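Local coordinates for protein N-acetylneuraminate lyase (PDB 4WOZ) that belongs to the dihydrodipicolinate synthetase family of lyases and folds as an eight-stranded beta/alpha barrel, four copies of which form the assembly, at residues L184-M187 with R188-F191; A242-V245 with Q246-N250; K104-D108 with L109-A113; E127-K130 with H131-T135; T59-N62 with F63-S66. All coordinates share one frame; numbering follows the deposited sequence.

Contact 1: L184-M187 with R188-F191; sequences LERM and RKTF
Leu184 gives its carbonyl to Arg188 N in the i to i+4 pattern of helix 181-190, while its branched end packs inward on Phe176 and Ile196 of the barrel. Glu185 likewise receives Lys189 N, and the two side chains run side by side. Its carboxylate is gripped side-on by Arg186, with NE to Glu185 OE1 at 2.8 Å and NH2 to Glu185 OE2 at 3.0 Å, and both oxygens have further partners in His247 and Asn250 of the second subunit. Arg186 doubles back, bent at chi2 and chi3, and Lys189 CD lies over one face of its guanidinium. Its carbonyl takes two donors from opposite faces, Thr190 N at 2.8 Å and Thr190 OG1 at 2.7 Å, a bond by which the threonine hydroxyl is satisfied within the helix's own last turn. Met187 O receives Phe191 N where the chain leaves the helix, and Met187 SD meets the ring edge at Phe191 CE2, 3.8 Å away, a Met-aromatic contact suited to a flexible thioether. Arg186 NH1 and Lys189 NZ, 4.4 Å apart, both form salt bridges with Asp251 of the second subunit, so the two cations are probably drawn together by one shared carboxylate.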
loop_
_atom_site.group_PDB
_atom_site.type_symbol
_atom_site.label_atom_id
_atom_site.label_comp_id
_atom_site.label_asym_id
_atom_site.label_seq_id
_atom_site.Cartn_x
_atom_site.Cartn_y
_atom_site.Cartn_z
ATOM N N LEU A 184 14.680 12.928 -4.034
ATOM C CA LEU A 184 16.118 13.019 -3.801
ATOM C C LEU A 184 16.703 14.215 -4.552
ATOM O O LEU A 184 17.470 15.006 -3.991
ATOM C CB LEU A 184 16.812 11.723 -4.237
ATOM C CG LEU A 184 18.340 11.697 -4.097
ATOM C CD1 LEU A 184 18.743 12.121 -2.690
ATOM C CD2 LEU A 184 18.861 10.291 -4.400
ATOM N N GLU A 185 16.337 14.336 -5.822
ATOM C CA GLU A 185 16.798 15.429 -6.671
ATOM C C GLU A 185 16.339 16.765 -6.079
ATOM O O GLU A 185 17.103 17.730 -6.041
ATOM C CB GLU A 185 16.231 15.245 -8.082
ATOM C CG GLU A 185 16.566 16.330 -9.084
ATOM C CD GLU A 185 15.692 17.560 -8.931
ATOM O OE1 GLU A 185 14.497 17.400 -8.614
ATOM O OE2 GLU A 185 16.200 18.680 -9.140
ATOM N N ARG A 186 15.090 16.803 -5.623
ATOM C CA ARG A 186 14.516 18.005 -5.019
ATOM C C ARG A 186 15.283 18.371 -3.751
ATOM O O ARG A 186 15.571 19.543 -3.506
ATOM C CB ARG A 186 13.040 17.779 -4.676
ATOM C CG ARG A 186 12.091 17.744 -5.864
ATOM C CD ARG A 186 11.907 19.130 -6.510
ATOM N NE ARG A 186 12.957 19.456 -7.475
ATOM C CZ ARG A 186 13.070 20.630 -8.088
ATOM N NH1 ARG A 186 12.197 21.600 -7.840
ATOM N NH2 ARG A 186 14.062 20.842 -8.945
ATOM N N MET A 187 15.612 17.362 -2.949
ATOM C CA MET A 187 16.369 17.581 -1.718
ATOM C C MET A 187 17.754 18.174 -2.005
ATOM O O MET A 187 18.189 19.118 -1.337
ATOM C CB MET A 187 16.535 16.260 -0.957
ATOM C CG MET A 187 15.259 15.711 -0.323
ATOM S SD MET A 187 14.822 16.554 1.211
ATOM C CE MET A 187 15.846 15.665 2.377
ATOM N N ARG A 188 18.444 17.613 -2.999
ATOM C CA ARG A 188 19.788 18.070 -3.374
ATOM C C ARG A 188 19.771 19.542 -3.780
ATOM O O ARG A 188 20.600 20.339 -3.339
ATOM C CB ARG A 188 20.318 17.218 -4.539
ATOM C CG ARG A 188 21.665 17.661 -5.126
ATOM C CD ARG A 188 22.812 17.443 -4.151
ATOM N NE ARG A 188 22.662 18.255 -2.943
ATOM C CZ ARG A 188 23.333 18.052 -1.813
ATOM N NH1 ARG A 188 24.216 17.061 -1.720
ATOM N NH2 ARG A 188 23.106 18.831 -0.762
ATOM N N LYS A 189 18.807 19.884 -4.623
ATOM C CA LYS A 189 18.639 21.236 -5.131
ATOM C C LYS A 189 18.132 22.211 -4.061
ATOM O O LYS A 189 18.574 23.359 -3.997
ATOM C CB LYS A 189 17.674 21.193 -6.327
ATOM C CG LYS A 189 17.413 22.519 -7.022
ATOM C CD LYS A 189 16.150 23.188 -6.493
ATOM C CE LYS A 189 15.824 24.446 -7.282
ATOM N NZ LYS A 189 14.577 25.094 -6.791
ATOM N N THR A 190 17.214 21.756 -3.218
ATOM C CA THR A 190 16.657 22.622 -2.188
ATOM C C THR A 190 17.568 22.824 -0.981
ATOM O O THR A 190 17.533 23.882 -0.356
ATOM C CB THR A 190 15.301 22.097 -1.695
ATOM O OG1 THR A 190 14.448 21.854 -2.822
ATOM C CG2 THR A 190 14.631 23.131 -0.784
ATOM N N PHE A 191 18.384 21.823 -0.655
ATOM C CA PHE A 191 19.286 21.924 0.487
ATOM C C PHE A 191 20.738 21.655 0.091
ATOM O O PHE A 191 21.337 20.660 0.499
ATOM C CB PHE A 191 18.836 20.944 1.576
ATOM C CG PHE A 191 17.389 21.101 1.965
ATOM C CD1 PHE A 191 16.936 22.282 2.555
ATOM C CD2 PHE A 191 16.472 20.084 1.711
ATOM C CE1 PHE A 191 15.588 22.446 2.885
ATOM C CE2 PHE A 191 15.125 20.239 2.034
ATOM C CZ PHE A 191 14.682 21.426 2.623
#

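Contact 2: A242-V245 with Q246-N250; sequences ALEV and QHVTN
Leu243 lays its branched end over one face of the His247 ring, one helical turn further on. Its CD1 lies 3.9 Å from the ring centroid and 23° off the normal, a CH-pi contact, while Leu243 CG comes within 3.6 Å of His247 NE2. With chi1 at 177° the leucine branch runs forward beside its own carbonyl carbon, and the ring swings back to meet it because His247 CG stands beside its backbone N (chi1 -82°). Glu244 OE1 approaches the same ring near its plane, 4.0 Å from CD2 of His247. Histidine suits the place because it offers a flat face to leucine and still has ND1 for Glu185 of the second subunit.

Gln246 starts from a backbone bond to Ala242 O and then turns its amide away from the earlier residues. Its NE2 donates to Asn250 OD1 at 2.8 Å, arriving from above that carbonyl plane, while its OE1 accepts from Leu205 N. Both ends of this buried amide are therefore occupied.

Val245 packs on Ile230 of helix 220-235. Its carbonyl accepts twice, from Thr249 N at 2.9 Å and from Thr249 OG1 at 3.0 Å, the two donors coming from opposite faces. Thr249 OG1 is also bonded to Asn223 ND2, which places this hydroxyl between two helices. The whole pattern is that of an alpha-helix with i to i+4 side-chain pairs, here in helix 239-259, which lies against helices 204-209 and 220-235 of the barrel and turns its histidine side to a subunit interface.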
loop_
_atom_site.group_PDB
_atom_site.type_symbol
_atom_site.label_atom_id
_atom_site.label_comp_id
_atom_site.label_asym_id
_atom_site.label_seq_id
_atom_site.Cartn_x
_atom_site.Cartn_y
_atom_site.Cartn_z
ATOM N N ALA A 242 31.240 2.623 -14.158
ATOM C CA ALA A 242 30.474 2.577 -12.915
ATOM C C ALA A 242 29.289 1.627 -13.051
ATOM O O ALA A 242 29.003 0.839 -12.148
ATOM C CB ALA A 242 29.990 3.973 -12.550
ATOM N N LEU A 243 28.605 1.702 -14.184
ATOM C CA LEU A 243 27.449 0.847 -14.428
ATOM C C LEU A 243 27.826 -0.634 -14.395
ATOM O O LEU A 243 27.075 -1.463 -13.892
ATOM C CB LEU A 243 26.823 1.176 -15.781
ATOM C CG LEU A 243 25.634 0.298 -16.181
ATOM C CD1 LEU A 243 24.566 0.337 -15.094
ATOM C CD2 LEU A 243 25.068 0.791 -17.502
ATOM N N GLU A 244 28.987 -0.963 -14.945
ATOM C CA GLU A 244 29.427 -2.344 -14.952
ATOM C C GLU A 244 29.711 -2.840 -13.533
ATOM O O GLU A 244 29.436 -3.995 -13.212
ATOM C CB GLU A 244 30.664 -2.502 -15.837
ATOM C CG GLU A 244 30.970 -3.948 -16.152
ATOM C CD GLU A 244 29.728 -4.710 -16.593
ATOM O OE1 GLU A 244 29.146 -4.353 -17.643
ATOM O OE2 GLU A 244 29.329 -5.658 -15.878
ATOM N N VAL A 245 30.251 -1.975 -12.677
ATOM C CA VAL A 245 30.531 -2.378 -11.303
ATOM C C VAL A 245 29.199 -2.498 -10.547
ATOM O O VAL A 245 29.051 -3.343 -9.670
ATOM C CB VAL A 245 31.467 -1.357 -10.583
ATOM C CG1 VAL A 245 31.668 -1.757 -9.127
ATOM C CG2 VAL A 245 32.826 -1.304 -11.286
ATOM N N GLN A 246 28.236 -1.647 -10.897
ATOM C CA GLN A 246 26.918 -1.682 -10.270
ATOM C C GLN A 246 26.172 -2.949 -10.700
ATOM O O GLN A 246 25.366 -3.477 -9.942
ATOM C CB GLN A 246 26.086 -0.465 -10.671
ATOM C CG GLN A 246 24.733 -0.407 -9.972
ATOM C CD GLN A 246 24.834 0.027 -8.516
ATOM O OE1 GLN A 246 25.127 1.187 -8.224
ATOM N NE2 GLN A 246 24.597 -0.904 -7.596
ATOM N N HIS A 247 26.426 -3.413 -11.924
ATOM C CA HIS A 247 25.784 -4.627 -12.422
ATOM C C HIS A 247 26.238 -5.822 -11.595
ATOM O O HIS A 247 25.416 -6.622 -11.151
ATOM C CB HIS A 247 26.126 -4.880 -13.895
ATOM C CG HIS A 247 25.286 -4.104 -14.860
ATOM N ND1 HIS A 247 23.962 -3.805 -14.623
ATOM C CD2 HIS A 247 25.567 -3.614 -16.090
ATOM C CE1 HIS A 247 23.464 -3.166 -15.665
ATOM N NE2 HIS A 247 24.417 -3.038 -16.571
ATOM N N VAL A 248 27.550 -5.946 -11.394
ATOM C CA VAL A 248 28.083 -7.052 -10.603
ATOM C C VAL A 248 27.618 -6.907 -9.155
ATOM O O VAL A 248 27.265 -7.888 -8.497
ATOM C CB VAL A 248 29.627 -7.082 -10.643
ATOM C CG1 VAL A 248 30.154 -8.198 -9.733
ATOM C CG2 VAL A 248 30.102 -7.293 -12.081
ATOM N N THR A 249 27.609 -5.675 -8.658
ATOM C CA THR A 249 27.169 -5.426 -7.295
ATOM C C THR A 249 25.725 -5.884 -7.090
ATOM O O THR A 249 25.397 -6.485 -6.065
ATOM C CB THR A 249 27.281 -3.924 -6.940
ATOM O OG1 THR A 249 28.658 -3.584 -6.737
ATOM C CG2 THR A 249 26.509 -3.613 -5.673
ATOM N N ASN A 250 24.868 -5.602 -8.063
ATOM C CA ASN A 250 23.466 -5.979 -7.966
ATOM C C ASN A 250 23.246 -7.478 -8.169
ATOM O O ASN A 250 22.273 -8.028 -7.658
ATOM C CB ASN A 250 22.631 -5.140 -8.941
ATOM C CG ASN A 250 22.426 -3.713 -8.432
ATOM O OD1 ASN A 250 23.106 -3.280 -7.507
ATOM N ND2 ASN A 250 21.496 -2.986 -9.032
#

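Contact 3: K104-D108 with L109-A113; sequences KFTTD and LGYDA
Phe105 and Leu109 meet one helical turn apart, with Leu109 CD1 3.5 Å from Phe105 CE2 and the leucine branch lying over one face of the ring. Leu109 N also bonds to Phe105 O at 3.1 Å, an i to i+4 bond of the final turn. Beside this pair, Thr106 turns its carbon side to Tyr111. Its CB lies 3.7 Å from CD1 of Tyr111, and CG2 sits over one face of the ring near the rim. The hydroxyl of Thr106 points elsewhere (chi1 58°) and bonds to Leu102 O in the preceding turn, leaving methyl and methine carbons to face the aromatic ring.

What brings Tyr111 back to Thr106 is a Schellman motif at the C-terminal end of helix 96-109. Tyr111 N donates to Thr106 O at 3.1 Å in a nearly straight bond (172°), and Gly110 N donates to Thr107 O at 3.0 Å from well above the carbonyl plane. Gly110 has phi 92°, where a side chain would collide with the carbonyl oxygen of the preceding residue, so glycine is the residue that fits.

A water spans the turn further out, giving one hydrogen to Thr107 O at 3.1 Å and the other to Tyr111 O at 2.8 Å. Asn142 ND2 meets the same region, bonded to Thr107 OG1 and Tyr111 O. The Tyr111 ring is held in turn by Phe74 of helix 67-81, which meets it edge-to-face and accepts its OH through the backbone carbonyl, while Ala113 continues into strand 113-117 and pairs with Leu87 and Ala89.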
loop_
_atom_site.group_PDB
_atom_site.type_symbol
_atom_site.label_atom_id
_atom_site.label_comp_id
_atom_site.label_asym_id
_atom_site.label_seq_id
_atom_site.Cartn_x
_atom_site.Cartn_y
_atom_site.Cartn_z
ATOM N N LYS A 104 23.884 11.019 24.359
ATOM C CA LYS A 104 24.829 11.506 25.364
ATOM C C LYS A 104 26.017 10.559 25.442
ATOM O O LYS A 104 27.173 10.976 25.352
ATOM C CB LYS A 104 24.163 11.574 26.740
ATOM C CG LYS A 104 23.242 12.758 26.954
ATOM C CD LYS A 104 22.738 12.767 28.396
ATOM C CE LYS A 104 22.196 14.130 28.800
ATOM N NZ LYS A 104 21.069 14.572 27.931
ATOM N N PHE A 105 25.716 9.276 25.615
ATOM C CA PHE A 105 26.741 8.248 25.708
ATOM C C PHE A 105 27.719 8.319 24.533
ATOM O O PHE A 105 28.927 8.423 24.731
ATOM C CB PHE A 105 26.086 6.864 25.754
ATOM C CG PHE A 105 27.051 5.741 26.012
ATOM C CD1 PHE A 105 27.655 5.599 27.256
ATOM C CD2 PHE A 105 27.349 4.821 25.015
ATOM C CE1 PHE A 105 28.543 4.555 27.505
ATOM C CE2 PHE A 105 28.236 3.772 25.252
ATOM C CZ PHE A 105 28.834 3.641 26.502
ATOM N N THR A 106 27.199 8.271 23.311
ATOM C CA THR A 106 28.055 8.310 22.129
ATOM C C THR A 106 28.795 9.633 21.959
ATOM O O THR A 106 29.957 9.645 21.566
ATOM C CB THR A 106 27.255 8.003 20.836
ATOM O OG1 THR A 106 26.185 8.944 20.683
ATOM C CG2 THR A 106 26.676 6.589 20.896
ATOM N N THR A 107 28.136 10.749 22.253
ATOM C CA THR A 107 28.801 12.039 22.122
ATOM C C THR A 107 30.005 12.097 23.065
ATOM O O THR A 107 31.073 12.612 22.703
ATOM C CB THR A 107 27.849 13.205 22.448
ATOM O OG1 THR A 107 26.823 13.278 21.451
ATOM C CG2 THR A 107 28.611 14.525 22.480
ATOM N N ASP A 108 29.837 11.556 24.269
ATOM C CA ASP A 108 30.921 11.554 25.240
ATOM C C ASP A 108 32.042 10.622 24.789
ATOM O O ASP A 108 33.206 10.849 25.114
ATOM C CB ASP A 108 30.408 11.144 26.624
ATOM C CG ASP A 108 29.504 12.194 27.247
ATOM O OD1 ASP A 108 29.568 13.366 26.819
ATOM O OD2 ASP A 108 28.739 11.853 28.177
ATOM N N LEU A 109 31.690 9.579 24.042
ATOM C CA LEU A 109 32.677 8.635 23.526
ATOM C C LEU A 109 33.442 9.264 22.365
ATOM O O LEU A 109 34.446 8.724 21.900
ATOM C CB LEU A 109 31.999 7.351 23.049
ATOM C CG LEU A 109 31.622 6.322 24.116
ATOM C CD1 LEU A 109 30.912 5.150 23.460
ATOM C CD2 LEU A 109 32.883 5.841 24.836
ATOM N N GLY A 110 32.955 10.407 21.896
ATOM C CA GLY A 110 33.618 11.087 20.804
ATOM C C GLY A 110 33.144 10.745 19.402
ATOM O O GLY A 110 33.909 10.897 18.449
ATOM N N TYR A 111 31.906 10.270 19.258
ATOM C CA TYR A 111 31.388 9.970 17.925
ATOM C C TYR A 111 31.300 11.289 17.165
ATOM O O TYR A 111 30.886 12.303 17.719
ATOM C CB TYR A 111 30.006 9.301 17.997
ATOM C CG TYR A 111 30.084 7.794 18.139
ATOM C CD1 TYR A 111 30.524 7.214 19.325
ATOM C CD2 TYR A 111 29.796 6.952 17.062
ATOM C CE1 TYR A 111 30.687 5.830 19.439
ATOM C CE2 TYR A 111 29.956 5.560 17.168
ATOM C CZ TYR A 111 30.406 5.014 18.360
ATOM O OH TYR A 111 30.626 3.659 18.475
ATOM N N ASP A 112 31.702 11.262 15.899
ATOM C CA ASP A 112 31.711 12.443 15.040
ATOM C C ASP A 112 30.328 13.020 14.770
ATOM O O ASP A 112 30.178 14.229 14.557
ATOM C CB ASP A 112 32.394 12.097 13.714
ATOM C CG ASP A 112 33.824 11.629 13.909
ATOM O OD1 ASP A 112 34.696 12.472 14.220
ATOM O OD2 ASP A 112 34.076 10.416 13.766
ATOM N N ALA A 113 29.324 12.153 14.768
ATOM C CA ALA A 113 27.954 12.573 14.537
ATOM C C ALA A 113 26.986 11.498 15.003
ATOM O O ALA A 113 27.376 10.351 15.249
ATOM C CB ALA A 113 27.734 12.859 13.059
HETATM O O HOH W 1 31.290 13.954 19.940
#

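Contact 4: E127-K130 with H131-T135; sequences EEIK and HYYNT
Ile129 and Tyr133 are brought alongside each other by their first torsions. Ile129, with chi1 -65°, sends CG2 opposite its backbone N and forward along the helix, and Tyr133, with chi1 -78°, keeps its ring beside its own N and so leans back by one turn. Ile129 CG2 thus lies 3.7 Å from Tyr133 CE2. A beta-branched isoleucine serves well because the second branch makes this contact while CG1 and CD1 remain directed elsewhere. Tyr133 N also bonds to Ile129 O at 3.1 Å.

Next to this pair, Tyr132 turns its edge to its neighbour, CD1 standing 3.9 Å above the plane of the Tyr133 ring and over its centre. On the more polar side, the Lys130 and Asn134 side chains cross at a slant; Asn134 ND2 and Lys130 NZ, 3.4 Å apart, are both donors and make no bond to each other. What links the two residues is the bond from Asn134 N to Lys130 O at 3.1 Å. Thr135 OG1 gives a further bond to His131 O at 2.9 Å, on the opposite face from Thr135 N.

Helix 126-138 connects strands 113-117 and 144-147 in a beta-alpha-beta crossover. Tyr133 packs on Leu144 and Ile146 and bonds through OH to Ala116 O; Tyr132 lies on Leu96 of helix 96-109, and Lys130 rests on Leu165 of helix 159-165.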
loop_
_atom_site.group_PDB
_atom_site.type_symbol
_atom_site.label_atom_id
_atom_site.label_comp_id
_atom_site.label_asym_id
_atom_site.label_seq_id
_atom_site.Cartn_x
_atom_site.Cartn_y
_atom_site.Cartn_z
ATOM N N GLU A 127 4.586 17.000 13.961
ATOM C CA GLU A 127 4.967 17.804 15.121
ATOM C C GLU A 127 5.711 16.936 16.128
ATOM O O GLU A 127 6.719 17.349 16.700
ATOM C CB GLU A 127 3.731 18.390 15.808
ATOM C CG GLU A 127 2.980 19.449 15.022
ATOM C CD GLU A 127 1.752 19.950 15.771
ATOM O OE1 GLU A 127 1.910 20.517 16.875
ATOM O OE2 GLU A 127 0.628 19.771 15.257
ATOM N N GLU A 128 5.199 15.730 16.343
ATOM C CA GLU A 128 5.799 14.795 17.281
ATOM C C GLU A 128 7.159 14.322 16.773
ATOM O O GLU A 128 8.100 14.163 17.550
ATOM C CB GLU A 128 4.857 13.607 17.492
ATOM C CG GLU A 128 3.478 14.012 18.019
ATOM C CD GLU A 128 2.494 12.855 18.052
ATOM O OE1 GLU A 128 2.339 12.176 17.016
ATOM O OE2 GLU A 128 1.870 12.630 19.110
ATOM N N ILE A 129 7.257 14.102 15.465
ATOM C CA ILE A 129 8.510 13.666 14.857
ATOM C C ILE A 129 9.535 14.800 14.955
ATOM O O ILE A 129 10.701 14.571 15.265
ATOM C CB ILE A 129 8.302 13.282 13.366
ATOM C CG1 ILE A 129 7.390 12.057 13.273
ATOM C CG2 ILE A 129 9.643 12.988 12.697
ATOM C CD1 ILE A 129 7.067 11.637 11.855
ATOM N N LYS A 130 9.084 16.023 14.702
ATOM C CA LYS A 130 9.954 17.193 14.763
ATOM C C LYS A 130 10.516 17.403 16.167
ATOM O O LYS A 130 11.692 17.745 16.329
ATOM C CB LYS A 130 9.184 18.438 14.325
ATOM C CG LYS A 130 10.026 19.688 14.219
ATOM C CD LYS A 130 9.186 20.864 13.747
ATOM C CE LYS A 130 10.048 22.085 13.451
ATOM N NZ LYS A 130 10.852 22.515 14.629
ATOM N N HIS A 131 9.675 17.199 17.179
ATOM C CA HIS A 131 10.110 17.364 18.560
ATOM C C HIS A 131 11.066 16.246 18.937
ATOM O O HIS A 131 11.995 16.450 19.713
ATOM C CB HIS A 131 8.913 17.359 19.513
ATOM C CG HIS A 131 9.298 17.471 20.956
ATOM N ND1 HIS A 131 9.234 16.406 21.829
ATOM C CD2 HIS A 131 9.776 18.516 21.673
ATOM C CE1 HIS A 131 9.654 16.790 23.022
ATOM N NE2 HIS A 131 9.989 18.067 22.954
ATOM N N TYR A 132 10.826 15.064 18.386
ATOM C CA TYR A 132 11.681 13.912 18.639
ATOM C C TYR A 132 13.117 14.239 18.218
ATOM O O TYR A 132 14.056 14.017 18.978
ATOM C CB TYR A 132 11.122 12.704 17.872
ATOM C CG TYR A 132 12.047 11.515 17.696
ATOM C CD1 TYR A 132 12.918 11.441 16.608
ATOM C CD2 TYR A 132 12.007 10.437 18.577
ATOM C CE1 TYR A 132 13.715 10.322 16.397
ATOM C CE2 TYR A 132 12.807 9.310 18.376
ATOM C CZ TYR A 132 13.653 9.260 17.283
ATOM O OH TYR A 132 14.418 8.137 17.054
ATOM N N TYR A 133 13.281 14.797 17.022
ATOM C CA TYR A 133 14.609 15.145 16.521
ATOM C C TYR A 133 15.267 16.302 17.290
ATOM O O TYR A 133 16.447 16.234 17.634
ATOM C CB TYR A 133 14.536 15.473 15.021
ATOM C CG TYR A 133 14.464 14.241 14.135
ATOM C CD1 TYR A 133 15.488 13.296 14.146
ATOM C CD2 TYR A 133 13.377 14.022 13.286
ATOM C CE1 TYR A 133 15.436 12.163 13.335
ATOM C CE2 TYR A 133 13.316 12.887 12.469
ATOM C CZ TYR A 133 14.350 11.965 12.500
ATOM O OH TYR A 133 14.315 10.852 11.689
ATOM N N ASN A 134 14.508 17.360 17.557
ATOM C CA ASN A 134 15.040 18.501 18.296
ATOM C C ASN A 134 15.450 18.096 19.708
ATOM O O ASN A 134 16.499 18.505 20.197
ATOM C CB ASN A 134 14.007 19.624 18.373
ATOM C CG ASN A 134 13.732 20.256 17.024
ATOM O OD1 ASN A 134 14.654 20.662 16.317
ATOM N ND2 ASN A 134 12.458 20.349 16.663
ATOM N N THR A 135 14.620 17.296 20.365
ATOM C CA THR A 135 14.931 16.852 21.714
ATOM C C THR A 135 16.268 16.119 21.713
ATOM O O THR A 135 17.133 16.378 22.546
ATOM C CB THR A 135 13.834 15.908 22.262
ATOM O OG1 THR A 135 12.633 16.655 22.494
ATOM C CG2 THR A 135 14.277 15.264 23.563
#

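Contact 5: T59-N62 with F63-S66; sequences TGEN and FMLS
Leu65 folds back over the turn that precedes it, its CG 3.5 Å from Glu61 O and its CB 3.4 Å from Asn62 O. This is the tight side of the contact. Two short bonds tie the backbone round it: Met64 N donates to Glu61 O at 3.0 Å and Leu65 N to Asn62 O at 3.0 Å, both i to i+3 bonds, with each donor above the carbonyl plane. Glu61 adopts a left-handed backbone (phi 56°), which redirects the chain into this turn. A leucine suits the inner position because its branch lies against the carbonyls of Glu61 and Asn62 and continues onto Ile73 of helix 67-81. Buried Asn62 belongs to the same close-packed part. It holds its amide forward, chi1 -178°, so that ND2 lies over one face of the next ring, 3.6 Å from Phe63 CE1, with amide and ring planes 80° apart.

The more open side belongs to the rest of the Phe63 ring, which is partly exposed and goes on to meet Phe120 edge-to-face and Tyr121 of the third subunit. The Glu61 side chain leaves the turn for another set of partners, a salt bridge to Lys266 and a bond from Arg280 N.

Ser66 then stands at the N-cap of helix 67-81, its side chain capping a backbone N and its own N bonded to Glu69 OE1, as in a capping box. Thr59, Gly60 and Glu61 belong to the Gly-Ser-Thr-Gly-Glu signature of this family, in the loop after strand 52-55, on the C-terminal side of the barrel where beta/alpha barrels keep their active sites.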
loop_
_atom_site.group_PDB
_atom_site.type_symbol
_atom_site.label_atom_id
_atom_site.label_comp_id
_atom_site.label_asym_id
_atom_site.label_seq_id
_atom_site.Cartn_x
_atom_site.Cartn_y
_atom_site.Cartn_z
ATOM N N THR A 59 21.040 -2.588 10.173
ATOM C CA THR A 59 21.966 -3.644 9.779
ATOM C C THR A 59 22.716 -4.235 10.974
ATOM O O THR A 59 23.170 -5.380 10.932
ATOM C CB THR A 59 22.988 -3.099 8.767
ATOM O OG1 THR A 59 22.288 -2.503 7.670
ATOM C CG2 THR A 59 23.889 -4.219 8.245
ATOM N N GLY A 60 22.853 -3.449 12.036
ATOM C CA GLY A 60 23.541 -3.936 13.216
ATOM C C GLY A 60 22.569 -4.673 14.116
ATOM O O GLY A 60 22.901 -5.009 15.251
ATOM N N GLU A 61 21.369 -4.926 13.596
ATOM C CA GLU A 61 20.310 -5.614 14.335
ATOM C C GLU A 61 20.011 -4.876 15.635
ATOM O O GLU A 61 19.542 -5.460 16.613
ATOM C CB GLU A 61 20.721 -7.062 14.619
ATOM C CG GLU A 61 20.943 -7.872 13.356
ATOM C CD GLU A 61 21.431 -9.277 13.634
ATOM O OE1 GLU A 61 20.683 -10.057 14.260
ATOM O OE2 GLU A 61 22.568 -9.598 13.225
ATOM N N ASN A 62 20.283 -3.575 15.612
ATOM C CA ASN A 62 20.083 -2.678 16.746
ATOM C C ASN A 62 18.763 -2.865 17.495
ATOM O O ASN A 62 18.740 -2.996 18.715
ATOM C CB ASN A 62 20.165 -1.230 16.262
ATOM C CG ASN A 62 20.020 -0.233 17.388
ATOM O OD1 ASN A 62 20.902 -0.113 18.240
ATOM N ND2 ASN A 62 18.903 0.485 17.405
ATOM N N PHE A 63 17.669 -2.873 16.749
ATOM C CA PHE A 63 16.337 -2.995 17.328
ATOM C C PHE A 63 15.987 -4.332 17.971
ATOM O O PHE A 63 14.856 -4.536 18.407
ATOM C CB PHE A 63 15.316 -2.627 16.261
ATOM C CG PHE A 63 15.584 -1.295 15.630
ATOM C CD1 PHE A 63 15.413 -0.123 16.358
ATOM C CD2 PHE A 63 16.055 -1.215 14.324
ATOM C CE1 PHE A 63 15.707 1.115 15.798
ATOM C CE2 PHE A 63 16.355 0.019 13.750
ATOM C CZ PHE A 63 16.180 1.187 14.490
ATOM N N MET A 64 16.956 -5.238 18.033
ATOM C CA MET A 64 16.757 -6.541 18.656
ATOM C C MET A 64 17.675 -6.625 19.870
ATOM O O MET A 64 17.817 -7.681 20.485
ATOM C CB MET A 64 17.111 -7.670 17.682
ATOM C CG MET A 64 16.243 -7.730 16.436
ATOM S SD MET A 64 16.697 -9.118 15.364
ATOM C CE MET A 64 15.650 -10.380 16.017
ATOM N N LEU A 65 18.293 -5.502 20.215
ATOM C CA LEU A 65 19.225 -5.466 21.335
ATOM C C LEU A 65 18.754 -4.625 22.509
ATOM O O LEU A 65 17.972 -3.691 22.344
ATOM C CB LEU A 65 20.578 -4.936 20.857
ATOM C CG LEU A 65 21.171 -5.679 19.659
ATOM C CD1 LEU A 65 22.484 -5.030 19.241
ATOM C CD2 LEU A 65 21.379 -7.138 20.025
ATOM N N SER A 66 19.247 -4.963 23.696
ATOM C CA SER A 66 18.906 -4.225 24.906
ATOM C C SER A 66 19.761 -2.967 24.909
ATOM O O SER A 66 20.794 -2.910 24.237
ATOM C CB SER A 66 19.219 -5.060 26.148
ATOM O OG SER A 66 20.597 -5.393 26.190
#

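Overall arrangement
From the N terminus the contacts follow in series, contact 5, then 3, 4, 1 and 2, and none nests in or crosses another, because each joins residues close along the chain and closes no long loop. Contact 5 shapes the loop from strand 52-55 to helix 67-81, and contact 3 ends helix 96-109 before strand 113-117. Contacts 4 and 1 lie on helices 126-138 and 181-190 of two beta-alpha-beta units, with centres about 22 Å apart. Contact 2, on helix 239-259, follows the last barrel strand and lies across the chain's centre from contacts 3, 4 and 5. Contacts 1 and 2 both touch the second subunit, contacts 4 and 5 the third.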